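Local structure of hypothetical bacterial 6-phosphogluconolactonase (Bacteroides fragilis, 3SCY) at residues V284-V289 and T297-Q302; S267-Y272 and R335-G340; Y226-I231 and L273-R278; G232-A237 and I248-A253. The protein probably hydrolyses a sugar lactone such as 6-phosphogluconolactone and folds as a seven-bladed beta-propeller, although its activity remains putative. All coordinates share one frame; numbering follows the deposited sequence.

Contact 1: V284-V289 and T297-Q302; sequences VAIFKV and TKVGYQ. With NA (sodium ion), chain E.
Ile286 faces both Val299 and Gly300 across the two outer strands of one propeller blade, and this two-against-one pairing defines a classic beta bulge in the antiparallel hairpin of strands 283-289 and 296-303. Two amides share the carbonyl of Ile286: Val299 N lies 2.8 Å from Ile286 O with a nearly straight N-H...O angle of 174°, while Gly300 N makes a longer bond of 3.3 Å to the same oxygen. In return Ile286 N donates to Gly300 O. On the side of Ile286, its CG2 branch meets Val299 CG2 at 3.6 Å, the two side chains crossing at about a right angle. Phe287 and Lys298 pack on the other side of the sheet. Lys298 CG sits above one ring face, displaced toward the rim, and Lys298 CE reaches Phe287 CZ at 3.7 Å. CG anti to the backbone N (chi1 -161°) and a bend at chi3 lay the aliphatic chain along the ring, and the ammonium then bonds to Ala252 O in the preceding blade. Further along this side, Ala285 CB touches Tyr301 CD1 at 3.9 Å, and the phenol hydroxyl is bonded to Ala281 O and Asn277 ND2. Beyond the bulge, Val284 and Gln302 exchange two backbone hydrogen bonds, which set the strand that carries the metal ligand. A bend at chi2 (68°) turns the Gln302 amide to the sodium ion, also bound by Leu342 O and four waters; Gln302 OE1 lies 2.2 Å from the sodium.

Contact 2: S267-Y272 and R335-G340; sequences SPDGKY and RDQATG
Gly340 CA sits over the centre of the Tyr272 ring in a CH-pi contact, 3.5 Å from the centroid and on the ring normal. With no side chain on Gly340, the backbone can come down over the middle of the face. Packing continues at Arg335, whose guanidinium carries Ser267 CB over one face, Arg335 NH2 to Ser267 CB being 3.4 Å. The CD2 side of Tyr272 approaches the guanidinium edge, with the two planes turned 50° apart. Both segments are connecting loops of neighbouring propeller blades: residues 267-272 join strands 261-266 and 272-277, and residues 335-340 join strands 329-335 and 342-350. The first loop contains a type I beta turn from Ser267 to Gly270. Hydrogen bonds inside each loop shape these surfaces. Ser267 OG donates to Asp269 OD1 at 2.6 Å nearly along the C-O axis, and the same carboxylate oxygen takes Lys271 N in an Asx turn. A second Asx turn, from Ala338 N to Asp336 OD1, shapes the facing loop. Arg335 is held from outside the pair by Gly317 O at NH1 and by Tyr274 OH at NE. Water supplies the polar links across the gap. One molecule accepts from Arg335 NH2 and donates to both Asp269 OD2 (2.7 Å) and Gln337 O. Another accepts from Asp269 N and donates to Gln337 OE1 at 2.9 Å. At the far end of the ring, a third water lies in the ring plane at the edge, 2.9 Å from Tyr272 OH.

Contact 3: Y226-I231 and L273-R278; sequences YLINEI and LYASNR
The Tyr226 ring carries Leu273 CD1 over one face, the methyl standing 3.9 Å from the ring centroid and 28° off its normal. That displacement places the methyl toward the root of the ring, where Leu273 CD1 comes within 3.5 Å of Tyr226 CG. The second flat group, the Arg278 guanidinium, is used at its edge: Glu230 OE1 lies near its plane, 3.1 Å from Arg278 NH2, in a salt bridge. The carboxylate itself is turned 81° from the guanidinium, so the two planes meet almost perpendicularly and only one nitrogen, NH2, approaches the acid. A water close to the guanidinium plane completes this edge, donating to Glu230 OE1 at 2.6 Å and accepting from Arg278 NH2. Strands 226-229 and 273-277 belong to successive blades of the propeller; their axes run 14° from parallel and come no closer than 8.7 Å, a separation that fits packing of one sheet on another through side chains. No direct hydrogen bond joins them. Between the ring contact and the salt bridge, Ile228 spans the gap. In the conformer described here, one of two modelled, its CG1 branch is anti to the backbone N (chi1 -173°) and the extended chain carries CD1 to Ala275 CB at 3.6 Å, while Ile228 CD1 also lies 3.5 Å from Ser276 O; both contacts are provisional to that extent. Glu230 is the centre of a wider charged group: OE2 has a salt bridge to Arg151 and OE1 another to Arg214. Gly260 O accepts from Arg278 NE, a second hold on the guanidinium.

Contact 4: G232-A237 and I248-A253; sequences GGTVIA and IQTVAA
With CG1 of Val251 anti to the carbonyl carbon (chi1 -62°), CG2 falls between the backbone N and the carbonyl carbon, bringing that methyl to 3.8 Å from Val235 CB on the facing strand. Ile248 sends CG1 into the equivalent position (chi1 57°), and this places Ile248 CG1 3.8 Å from Ala237 CB. Thr250 divides its two branches on the opposite side of the sheet: the methyl crosses toward Thr234 CG2, while the hydroxyl oxygen, Thr250 OG1, lies 3.7 Å from Ile236 CG1, the Ile236 and Thr250 side chains running alongside each other. Strands 234-241 and 244-252 form the outer antiparallel hairpin of a four-stranded propeller blade, and their backbones bond in regular register from Thr234 to Ala237. The Val235 and Val251 pair is bonded in both directions, Val251 N reaching Val235 O at 2.9 Å. At Ala237 the pairing becomes a classic beta bulge, with Ile248 and Gln249 both facing one residue. Ile248 N meets Ala237 O at 2.8 Å and with an almost linear N-H...O angle of 178°, whereas the second bond to that oxygen, from Gln249 N, is weak. The hairpin's other end is closed by Ala253 N, bonded to Gly233 O at 2.8 Å. Ala253 CB then packs against Val235 CG2. The side bearing Val235 and Val251 lies against Leu296 of the following blade, and Gln249 OE1 accepts from the backbone N of Leu296. On the reverse side, Asn229 ND2 of the adjoining strand bonds to Thr234 OG1.

How the contacts relate
From the N terminus, residues 226-231 come first and turn directly into 232-237, which contact 4 joins to 248-253 as a local hairpin. Contact 4 is nested in the larger loop that contact 3 closes when 273-278 returns beside 226-231 from the next blade. Residues 267-272 precede that return, so contact 2, completed only at 335-340, crosses contact 3 along the chain. Contact 1 follows contact 3 in series and nests inside contact 2. Contacts 1 and 4 each join the two outer strands of one blade, contact 3 packs those two blades together, and contact 2 ties the later of them to its successor. Tyr274 OH links contacts 2 and 3 through Gly340 and Arg335.

Contact 1: V284-V289 and T297-Q302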
loop_
_atom_site.group_PDB
_atom_site.type_symbol
_atom_site.label_atom_id
_atom_site.label_comp_id
_atom_site.label_asym_id
_atom_site.label_seq_id
_atom_site.Cartn_x
_atom_site.Cartn_y
_atom_site.Cartn_z
ATOM N N VAL A 284 10.670 -8.643 -8.891
ATOM C CA VAL A 284 10.565 -7.194 -8.901
ATOM C C VAL A 284 11.234 -6.656 -10.137
ATOM O O VAL A 284 12.421 -6.910 -10.339
ATOM C CB VAL A 284 11.202 -6.620 -7.608
ATOM C CG1 VAL A 284 11.205 -5.092 -7.607
ATOM C CG2 VAL A 284 10.473 -7.139 -6.369
ATOM N N ALA A 285 10.472 -5.886 -10.943
ATOM C CA ALA A 285 10.990 -5.188 -12.123
ATOM C C ALA A 285 11.591 -3.870 -11.651
ATOM O O ALA A 285 11.041 -3.212 -10.753
ATOM C CB ALA A 285 9.862 -4.938 -13.124
ATOM N N ILE A 286 12.733 -3.496 -12.232
ATOM C CA ILE A 286 13.476 -2.304 -11.849
ATOM C C ILE A 286 13.557 -1.346 -13.024
ATOM O O ILE A 286 14.026 -1.726 -14.106
ATOM C CB ILE A 286 14.896 -2.691 -11.368
ATOM C CG1 ILE A 286 14.841 -3.877 -10.346
ATOM C CG2 ILE A 286 15.644 -1.431 -10.837
ATOM C CD1 ILE A 286 16.227 -4.490 -9.983
ATOM N N PHE A 287 13.132 -0.112 -12.781
ATOM C CA PHE A 287 13.137 0.948 -13.795
ATOM C C PHE A 287 13.928 2.139 -13.351
ATOM O O PHE A 287 13.873 2.538 -12.180
ATOM C CB PHE A 287 11.720 1.423 -14.114
ATOM C CG PHE A 287 10.784 0.354 -14.613
ATOM C CD1 PHE A 287 10.067 -0.434 -13.723
ATOM C CD2 PHE A 287 10.586 0.162 -15.979
ATOM C CE1 PHE A 287 9.184 -1.415 -14.187
ATOM C CE2 PHE A 287 9.685 -0.802 -16.438
ATOM C CZ PHE A 287 8.972 -1.569 -15.540
ATOM N N LYS A 288 14.645 2.732 -14.300
ATOM C CA LYS A 288 15.368 3.983 -14.078
ATOM C C LYS A 288 14.422 5.107 -14.395
ATOM O O LYS A 288 13.750 5.052 -15.421
ATOM C CB LYS A 288 16.614 4.062 -14.980
ATOM C CG LYS A 288 17.463 5.286 -14.721
ATOM C CD LYS A 288 18.750 5.307 -15.596
ATOM C CE LYS A 288 19.930 5.825 -14.804
ATOM N NZ LYS A 288 19.682 7.175 -14.221
ATOM N N VAL A 289 14.310 6.094 -13.499
ATOM C CA VAL A 289 13.432 7.229 -13.690
ATOM C C VAL A 289 14.223 8.373 -14.306
ATOM O O VAL A 289 15.287 8.733 -13.798
ATOM C CB VAL A 289 12.798 7.654 -12.340
ATOM C CG1 VAL A 289 11.900 8.881 -12.517
ATOM C CG2 VAL A 289 12.008 6.499 -11.714
ATOM N N THR A 297 12.561 3.612 -17.909
ATOM C CA THR A 297 13.259 2.671 -18.783
ATOM C C THR A 297 13.668 1.475 -17.885
ATOM O O THR A 297 14.312 1.683 -16.842
ATOM C CB THR A 297 14.394 3.344 -19.576
ATOM O OG1 THR A 297 15.345 3.955 -18.706
ATOM C CG2 THR A 297 13.892 4.391 -20.565
ATOM N N LYS A 298 13.271 0.233 -18.269
ATOM C CA LYS A 298 13.610 -0.946 -17.461
ATOM C C LYS A 298 15.108 -1.168 -17.474
ATOM O O LYS A 298 15.757 -1.019 -18.517
ATOM C CB LYS A 298 12.869 -2.200 -17.933
ATOM C CG LYS A 298 12.849 -3.293 -16.852
ATOM C CD LYS A 298 12.102 -4.545 -17.220
ATOM C CE LYS A 298 10.614 -4.388 -17.216
ATOM N NZ LYS A 298 9.946 -5.646 -17.660
ATOM N N VAL A 299 15.673 -1.446 -16.307
ATOM C CA VAL A 299 17.108 -1.692 -16.177
ATOM C C VAL A 299 17.409 -3.092 -15.607
ATOM O O VAL A 299 18.548 -3.550 -15.729
ATOM C CB VAL A 299 17.851 -0.597 -15.360
ATOM C CG1 VAL A 299 17.761 0.773 -16.034
ATOM C CG2 VAL A 299 17.350 -0.520 -13.924
ATOM N N GLY A 300 16.433 -3.773 -15.000
ATOM C CA GLY A 300 16.731 -5.094 -14.462
ATOM C C GLY A 300 15.516 -5.791 -13.906
ATOM O O GLY A 300 14.391 -5.275 -13.985
ATOM N N TYR A 301 15.753 -6.989 -13.362
ATOM C CA TYR A 301 14.679 -7.800 -12.806
ATOM C C TYR A 301 15.261 -8.702 -11.739
ATOM O O TYR A 301 16.310 -9.336 -11.960
ATOM C CB TYR A 301 14.012 -8.656 -13.919
ATOM C CG TYR A 301 12.670 -9.181 -13.460
ATOM C CD1 TYR A 301 11.523 -8.409 -13.588
ATOM C CD2 TYR A 301 12.549 -10.452 -12.891
ATOM C CE1 TYR A 301 10.290 -8.855 -13.113
ATOM C CE2 TYR A 301 11.313 -10.919 -12.441
ATOM C CZ TYR A 301 10.183 -10.130 -12.591
ATOM O OH TYR A 301 8.951 -10.554 -12.162
ATOM N N GLN A 302 14.588 -8.771 -10.592
ATOM C CA GLN A 302 15.042 -9.609 -9.490
ATOM C C GLN A 302 13.992 -10.641 -9.139
ATOM O O GLN A 302 12.907 -10.286 -8.689
ATOM C CB GLN A 302 15.364 -8.734 -8.265
ATOM C CG GLN A 302 15.701 -9.564 -7.008
ATOM C CD GLN A 302 16.993 -10.323 -7.118
ATOM O OE1 GLN A 302 18.065 -9.739 -7.240
ATOM N NE2 GLN A 302 16.928 -11.635 -7.097
HETATM NA NA NA E . 19.724 -9.095 -8.576
HETATM O O HOH W 1 14.310 6.519 -17.941
HETATM O O HOH W 2 18.633 -10.367 -10.534
HETATM O O HOH W 3 21.188 -10.791 -8.194
HETATM O O HOH W 4 21.450 -7.946 -10.224
HETATM O O HOH W 5 18.680 -7.021 -9.850
#

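Contact 2: S267-Y272 and R335-G340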
loop_
_atom_site.group_PDB
_atom_site.type_symbol
_atom_site.label_atom_id
_atom_site.label_comp_id
_atom_site.label_asym_id
_atom_site.label_seq_id
_atom_site.Cartn_x
_atom_site.Cartn_y
_atom_site.Cartn_z
ATOM N N SER A 267 12.499 4.505 -5.191
ATOM C CA SER A 267 13.591 4.656 -4.241
ATOM C C SER A 267 13.463 6.074 -3.600
ATOM O O SER A 267 12.961 7.002 -4.262
ATOM C CB SER A 267 14.956 4.454 -4.917
ATOM O OG SER A 267 15.161 5.320 -6.020
ATOM N N PRO A 268 13.877 6.252 -2.340
ATOM C CA PRO A 268 13.772 7.592 -1.714
ATOM C C PRO A 268 14.463 8.709 -2.509
ATOM O O PRO A 268 13.952 9.826 -2.483
ATOM C CB PRO A 268 14.425 7.395 -0.341
ATOM C CG PRO A 268 14.243 5.944 -0.049
ATOM C CD PRO A 268 14.409 5.257 -1.389
ATOM N N ASP A 269 15.572 8.430 -3.266
ATOM C CA ASP A 269 16.257 9.439 -4.075
ATOM C C ASP A 269 15.514 9.729 -5.399
ATOM O O ASP A 269 15.937 10.608 -6.150
ATOM C CB ASP A 269 17.730 9.041 -4.322
ATOM C CG ASP A 269 17.949 7.744 -5.103
ATOM O OD1 ASP A 269 16.963 7.198 -5.647
ATOM O OD2 ASP A 269 19.115 7.300 -5.194
ATOM N N GLY A 270 14.439 8.981 -5.667
ATOM C CA GLY A 270 13.584 9.131 -6.842
ATOM C C GLY A 270 14.185 8.656 -8.155
ATOM O O GLY A 270 13.579 8.845 -9.218
ATOM N N LYS A 271 15.371 8.047 -8.092
ATOM C CA LYS A 271 16.085 7.617 -9.296
ATOM C C LYS A 271 15.594 6.282 -9.879
ATOM O O LYS A 271 15.791 6.047 -11.083
ATOM C CB LYS A 271 17.582 7.527 -9.020
ATOM C CG LYS A 271 18.254 8.892 -8.985
ATOM C CD LYS A 271 19.770 8.762 -9.014
ATOM C CE LYS A 271 20.454 10.108 -8.950
ATOM N NZ LYS A 271 21.931 9.978 -9.036
ATOM N N TYR A 272 14.946 5.422 -9.062
ATOM C CA TYR A 272 14.491 4.133 -9.550
ATOM C C TYR A 272 13.128 3.832 -9.066
ATOM O O TYR A 272 12.734 4.288 -7.992
ATOM C CB TYR A 272 15.441 2.982 -9.119
ATOM C CG TYR A 272 16.798 3.085 -9.772
ATOM C CD1 TYR A 272 17.018 2.585 -11.055
ATOM C CD2 TYR A 272 17.837 3.767 -9.149
ATOM C CE1 TYR A 272 18.236 2.772 -11.700
ATOM C CE2 TYR A 272 19.055 3.961 -9.783
ATOM C CZ TYR A 272 19.256 3.447 -11.051
ATOM O OH TYR A 272 20.460 3.662 -11.686
ATOM N N ARG A 335 20.309 -2.688 -2.179
ATOM C CA ARG A 335 20.212 -1.853 -3.371
ATOM C C ARG A 335 21.523 -1.232 -3.731
ATOM O O ARG A 335 22.191 -0.643 -2.878
ATOM C CB ARG A 335 19.239 -0.693 -3.155
ATOM C CG ARG A 335 17.784 -1.062 -3.104
ATOM C CD ARG A 335 16.885 0.173 -3.196
ATOM N NE ARG A 335 16.963 0.869 -4.480
ATOM C CZ ARG A 335 17.570 2.033 -4.689
ATOM N NH1 ARG A 335 18.107 2.704 -3.676
ATOM N NH2 ARG A 335 17.631 2.544 -5.912
ATOM N N ASP A 336 21.862 -1.279 -5.010
ATOM C CA ASP A 336 23.010 -0.533 -5.488
ATOM C C ASP A 336 22.420 0.786 -5.907
ATOM O O ASP A 336 21.591 0.820 -6.822
ATOM C CB ASP A 336 23.721 -1.281 -6.630
ATOM C CG ASP A 336 24.958 -0.559 -7.144
ATOM O OD1 ASP A 336 24.946 0.691 -7.182
ATOM O OD2 ASP A 336 25.894 -1.240 -7.587
ATOM N N GLN A 337 22.771 1.870 -5.197
ATOM C CA GLN A 337 22.139 3.174 -5.437
ATOM C C GLN A 337 22.536 3.796 -6.784
ATOM O O GLN A 337 21.769 4.597 -7.318
ATOM C CB GLN A 337 22.383 4.140 -4.252
ATOM C CG GLN A 337 22.023 3.462 -2.902
ATOM C CD GLN A 337 21.173 4.248 -1.933
ATOM O OE1 GLN A 337 20.085 4.746 -2.256
ATOM N NE2 GLN A 337 21.587 4.242 -0.677
ATOM N N ALA A 338 23.625 3.334 -7.395
ATOM C CA ALA A 338 24.075 3.829 -8.688
ATOM C C ALA A 338 23.481 3.061 -9.886
ATOM O O ALA A 338 23.451 3.603 -10.987
ATOM C CB ALA A 338 25.587 3.776 -8.748
ATOM N N THR A 339 23.045 1.806 -9.703
ATOM C CA THR A 339 22.492 1.035 -10.824
ATOM C C THR A 339 21.033 0.631 -10.604
ATOM O O THR A 339 20.386 0.198 -11.553
ATOM C CB THR A 339 23.305 -0.255 -11.037
ATOM O OG1 THR A 339 23.074 -1.097 -9.906
ATOM C CG2 THR A 339 24.793 0.017 -11.234
ATOM N N GLY A 340 20.554 0.707 -9.368
ATOM C CA GLY A 340 19.197 0.277 -9.031
ATOM C C GLY A 340 19.072 -1.217 -8.786
ATOM O O GLY A 340 18.026 -1.671 -8.312
HETATM O O HOH W 6 17.540 6.101 -2.510
HETATM O O HOH W 7 19.224 4.789 -6.208
HETATM O O HOH W 8 20.752 2.272 -14.164
#

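Contact 3: Y226-I231 and L273-R278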
loop_
_atom_site.group_PDB
_atom_site.type_symbol
_atom_site.label_atom_id
_atom_site.label_comp_id
_atom_site.label_asym_id
_atom_site.label_seq_id
_atom_site.Cartn_x
_atom_site.Cartn_y
_atom_site.Cartn_z
ATOM N N TYR A 226 2.585 7.175 -10.297
ATOM C CA TYR A 226 2.840 5.898 -10.956
ATOM C C TYR A 226 1.853 4.879 -10.471
ATOM O O TYR A 226 1.634 4.754 -9.263
ATOM C CB TYR A 226 4.282 5.423 -10.699
ATOM C CG TYR A 226 5.292 6.426 -11.196
ATOM C CD1 TYR A 226 5.785 6.363 -12.498
ATOM C CD2 TYR A 226 5.795 7.412 -10.353
ATOM C CE1 TYR A 226 6.679 7.322 -12.978
ATOM C CE2 TYR A 226 6.686 8.376 -10.818
ATOM C CZ TYR A 226 7.140 8.314 -12.125
ATOM O OH TYR A 226 8.036 9.256 -12.557
ATOM N N LEU A 227 1.226 4.193 -11.410
ATOM C CA LEU A 227 0.232 3.186 -11.119
ATOM C C LEU A 227 0.683 1.813 -11.571
ATOM O O LEU A 227 1.186 1.687 -12.688
ATOM C CB LEU A 227 -1.069 3.562 -11.872
ATOM C CG LEU A 227 -2.193 2.536 -11.931
ATOM C CD1 LEU A 227 -2.865 2.371 -10.565
ATOM C CD2 LEU A 227 -3.246 2.935 -12.998
ATOM N N ILE A 228 0.484 0.796 -10.716
ATOM C CA ILE A 228 0.761 -0.585 -11.086
ATOM C C ILE A 228 -0.588 -1.237 -11.370
ATOM O O ILE A 228 -1.498 -1.168 -10.529
ATOM C CB ILE A 228 1.635 -1.390 -10.076
ATOM C CG1 ILE A 228 1.990 -2.769 -10.678
ATOM C CG2 ILE A 228 0.966 -1.526 -8.677
ATOM C CD1 ILE A 228 3.057 -3.535 -9.987
ATOM N N ASN A 229 -0.701 -1.873 -12.553
ATOM C CA ASN A 229 -1.916 -2.540 -13.000
ATOM C C ASN A 229 -1.764 -4.023 -12.809
ATOM O O ASN A 229 -0.860 -4.628 -13.403
ATOM C CB ASN A 229 -2.185 -2.180 -14.450
ATOM C CG ASN A 229 -2.564 -0.734 -14.598
ATOM O OD1 ASN A 229 -3.552 -0.280 -14.036
ATOM N ND2 ASN A 229 -1.774 0.018 -15.338
ATOM N N GLU A 230 -2.638 -4.615 -11.977
ATOM C CA GLU A 230 -2.545 -6.036 -11.652
ATOM C C GLU A 230 -2.726 -6.933 -12.874
ATOM O O GLU A 230 -1.932 -7.847 -13.079
ATOM C CB GLU A 230 -3.572 -6.428 -10.583
ATOM C CG GLU A 230 -3.563 -7.915 -10.250
ATOM C CD GLU A 230 -4.319 -8.288 -8.993
ATOM O OE1 GLU A 230 -4.271 -7.511 -8.013
ATOM O OE2 GLU A 230 -4.877 -9.407 -8.951
ATOM N N ILE A 231 -3.793 -6.710 -13.651
ATOM C CA ILE A 231 -4.125 -7.608 -14.751
ATOM C C ILE A 231 -3.263 -7.350 -15.979
ATOM O O ILE A 231 -2.755 -8.298 -16.583
ATOM C CB ILE A 231 -5.622 -7.490 -15.090
ATOM C CG1 ILE A 231 -6.504 -7.691 -13.837
ATOM C CG2 ILE A 231 -6.004 -8.511 -16.198
ATOM C CD1 ILE A 231 -8.017 -7.285 -14.055
ATOM N N LEU A 273 12.378 3.109 -9.897
ATOM C CA LEU A 273 11.033 2.639 -9.610
ATOM C C LEU A 273 11.061 1.112 -9.624
ATOM O O LEU A 273 11.654 0.499 -10.519
ATOM C CB LEU A 273 10.027 3.188 -10.623
ATOM C CG LEU A 273 8.557 2.813 -10.318
ATOM C CD1 LEU A 273 7.653 3.968 -10.501
ATOM C CD2 LEU A 273 8.080 1.606 -11.136
ATOM N N TYR A 274 10.341 0.502 -8.678
ATOM C CA TYR A 274 10.259 -0.945 -8.566
ATOM C C TYR A 274 8.807 -1.378 -8.591
ATOM O O TYR A 274 7.956 -0.721 -7.977
ATOM C CB TYR A 274 10.913 -1.403 -7.234
ATOM C CG TYR A 274 12.379 -1.040 -7.172
ATOM C CD1 TYR A 274 12.790 0.220 -6.737
ATOM C CD2 TYR A 274 13.356 -1.960 -7.537
ATOM C CE1 TYR A 274 14.142 0.582 -6.739
ATOM C CE2 TYR A 274 14.712 -1.636 -7.478
ATOM C CZ TYR A 274 15.097 -0.357 -7.106
ATOM O OH TYR A 274 16.436 -0.045 -7.094
ATOM N N ALA A 275 8.526 -2.500 -9.265
ATOM C CA ALA A 275 7.171 -3.018 -9.332
ATOM C C ALA A 275 7.211 -4.521 -9.233
ATOM O O ALA A 275 8.047 -5.143 -9.893
ATOM C CB ALA A 275 6.490 -2.570 -10.621
ATOM N N SER A 276 6.367 -5.119 -8.382
ATOM C CA SER A 276 6.423 -6.561 -8.206
ATOM C C SER A 276 5.397 -7.313 -9.040
ATOM O O SER A 276 4.361 -6.754 -9.408
ATOM C CB SER A 276 6.287 -6.943 -6.734
ATOM O OG SER A 276 4.977 -6.703 -6.220
ATOM N N ASN A 277 5.712 -8.586 -9.318
ATOM C CA ASN A 277 4.895 -9.496 -10.100
ATOM C C ASN A 277 4.727 -10.783 -9.384
ATOM O O ASN A 277 5.687 -11.297 -8.819
ATOM C CB ASN A 277 5.587 -9.794 -11.439
ATOM C CG ASN A 277 5.706 -8.615 -12.364
ATOM O OD1 ASN A 277 4.751 -7.867 -12.589
ATOM N ND2 ASN A 277 6.871 -8.499 -13.018
ATOM N N ARG A 278 3.522 -11.342 -9.430
ATOM C CA ARG A 278 3.220 -12.641 -8.840
ATOM C C ARG A 278 2.822 -13.646 -9.914
ATOM O O ARG A 278 2.691 -13.290 -11.087
ATOM C CB ARG A 278 2.057 -12.497 -7.852
ATOM C CG ARG A 278 2.364 -11.544 -6.693
ATOM C CD ARG A 278 1.101 -11.146 -5.943
ATOM N NE ARG A 278 0.247 -10.250 -6.724
ATOM C CZ ARG A 278 -0.985 -9.897 -6.371
ATOM N NH1 ARG A 278 -1.530 -10.384 -5.265
ATOM N NH2 ARG A 278 -1.684 -9.057 -7.125
HETATM O O HOH W 9 -4.282 -8.338 -5.516
#

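Contact 4: G232-A237 and I248-A253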
loop_
_atom_site.group_PDB
_atom_site.type_symbol
_atom_site.label_atom_id
_atom_site.label_comp_id
_atom_site.label_asym_id
_atom_site.label_seq_id
_atom_site.Cartn_x
_atom_site.Cartn_y
_atom_site.Cartn_z
ATOM N N GLY A 232 -3.128 -6.091 -16.347
ATOM C CA GLY A 232 -2.338 -5.706 -17.511
ATOM C C GLY A 232 -0.846 -5.886 -17.319
ATOM O O GLY A 232 -0.115 -6.050 -18.302
ATOM N N GLY A 233 -0.405 -5.864 -16.055
ATOM C CA GLY A 233 1.003 -6.024 -15.698
ATOM C C GLY A 233 1.837 -4.833 -16.124
ATOM O O GLY A 233 3.043 -4.945 -16.352
ATOM N N THR A 234 1.181 -3.707 -16.294
ATOM C CA THR A 234 1.811 -2.481 -16.725
ATOM C C THR A 234 1.966 -1.483 -15.603
ATOM O O THR A 234 1.208 -1.486 -14.626
ATOM C CB THR A 234 0.978 -1.807 -17.842
ATOM O OG1 THR A 234 -0.366 -1.607 -17.388
ATOM C CG2 THR A 234 0.967 -2.612 -19.151
ATOM N N VAL A 235 2.940 -0.590 -15.779
ATOM C CA VAL A 235 3.104 0.610 -14.966
ATOM C C VAL A 235 2.686 1.755 -15.863
ATOM O O VAL A 235 3.173 1.848 -16.992
ATOM C CB VAL A 235 4.535 0.817 -14.382
ATOM C CG1 VAL A 235 4.656 2.175 -13.661
ATOM C CG2 VAL A 235 4.902 -0.309 -13.432
ATOM N N ILE A 236 1.797 2.611 -15.356
ATOM C CA ILE A 236 1.417 3.829 -16.045
ATOM C C ILE A 236 2.024 4.995 -15.275
ATOM O O ILE A 236 1.857 5.104 -14.045
ATOM C CB ILE A 236 -0.106 3.981 -16.223
ATOM C CG1 ILE A 236 -0.665 2.793 -17.048
ATOM C CG2 ILE A 236 -0.413 5.309 -16.922
ATOM C CD1 ILE A 236 -2.224 2.814 -17.177
ATOM N N ALA A 237 2.765 5.839 -16.004
ATOM C CA ALA A 237 3.359 7.056 -15.475
ATOM C C ALA A 237 2.467 8.218 -15.827
ATOM O O ALA A 237 1.973 8.313 -16.953
ATOM C CB ALA A 237 4.753 7.272 -16.056
ATOM N N ILE A 248 1.625 9.878 -19.306
ATOM C CA ILE A 248 2.797 10.214 -20.133
ATOM C C ILE A 248 3.467 8.971 -20.714
ATOM O O ILE A 248 4.176 9.089 -21.716
ATOM C CB ILE A 248 3.847 11.101 -19.419
ATOM C CG1 ILE A 248 4.350 10.439 -18.106
ATOM C CG2 ILE A 248 3.261 12.519 -19.164
ATOM C CD1 ILE A 248 5.474 11.158 -17.340
ATOM N N GLN A 249 3.260 7.799 -20.093
ATOM C CA GLN A 249 3.900 6.565 -20.511
ATOM C C GLN A 249 3.244 5.349 -19.913
ATOM O O GLN A 249 2.774 5.399 -18.765
ATOM C CB GLN A 249 5.371 6.597 -20.069
ATOM C CG GLN A 249 6.291 5.625 -20.815
ATOM C CD GLN A 249 7.643 5.526 -20.169
ATOM O OE1 GLN A 249 7.850 5.946 -19.033
ATOM N NE2 GLN A 249 8.597 4.937 -20.872
ATOM N N THR A 250 3.260 4.228 -20.669
ATOM C CA THR A 250 2.863 2.898 -20.201
ATOM C C THR A 250 4.051 1.979 -20.478
ATOM O O THR A 250 4.531 1.944 -21.616
ATOM C CB THR A 250 1.574 2.379 -20.867
ATOM O OG1 THR A 250 0.470 3.204 -20.524
ATOM C CG2 THR A 250 1.248 0.937 -20.467
ATOM N N VAL A 251 4.522 1.231 -19.456
ATOM C CA VAL A 251 5.623 0.267 -19.590
ATOM C C VAL A 251 5.173 -1.080 -19.042
ATOM O O VAL A 251 4.270 -1.148 -18.225
ATOM C CB VAL A 251 6.960 0.711 -18.937
ATOM C CG1 VAL A 251 7.504 1.979 -19.584
ATOM C CG2 VAL A 251 6.819 0.898 -17.423
ATOM N N ALA A 252 5.816 -2.155 -19.488
ATOM C CA ALA A 252 5.503 -3.483 -19.027
ATOM C C ALA A 252 6.326 -3.838 -17.813
ATOM O O ALA A 252 7.554 -3.876 -17.892
ATOM C CB ALA A 252 5.776 -4.487 -20.141
ATOM N N ALA A 253 5.658 -4.139 -16.688
ATOM C CA ALA A 253 6.348 -4.641 -15.492
ATOM C C ALA A 253 6.447 -6.142 -15.632
ATOM O O ALA A 253 7.482 -6.735 -15.362
ATOM C CB ALA A 253 5.565 -4.270 -14.239
#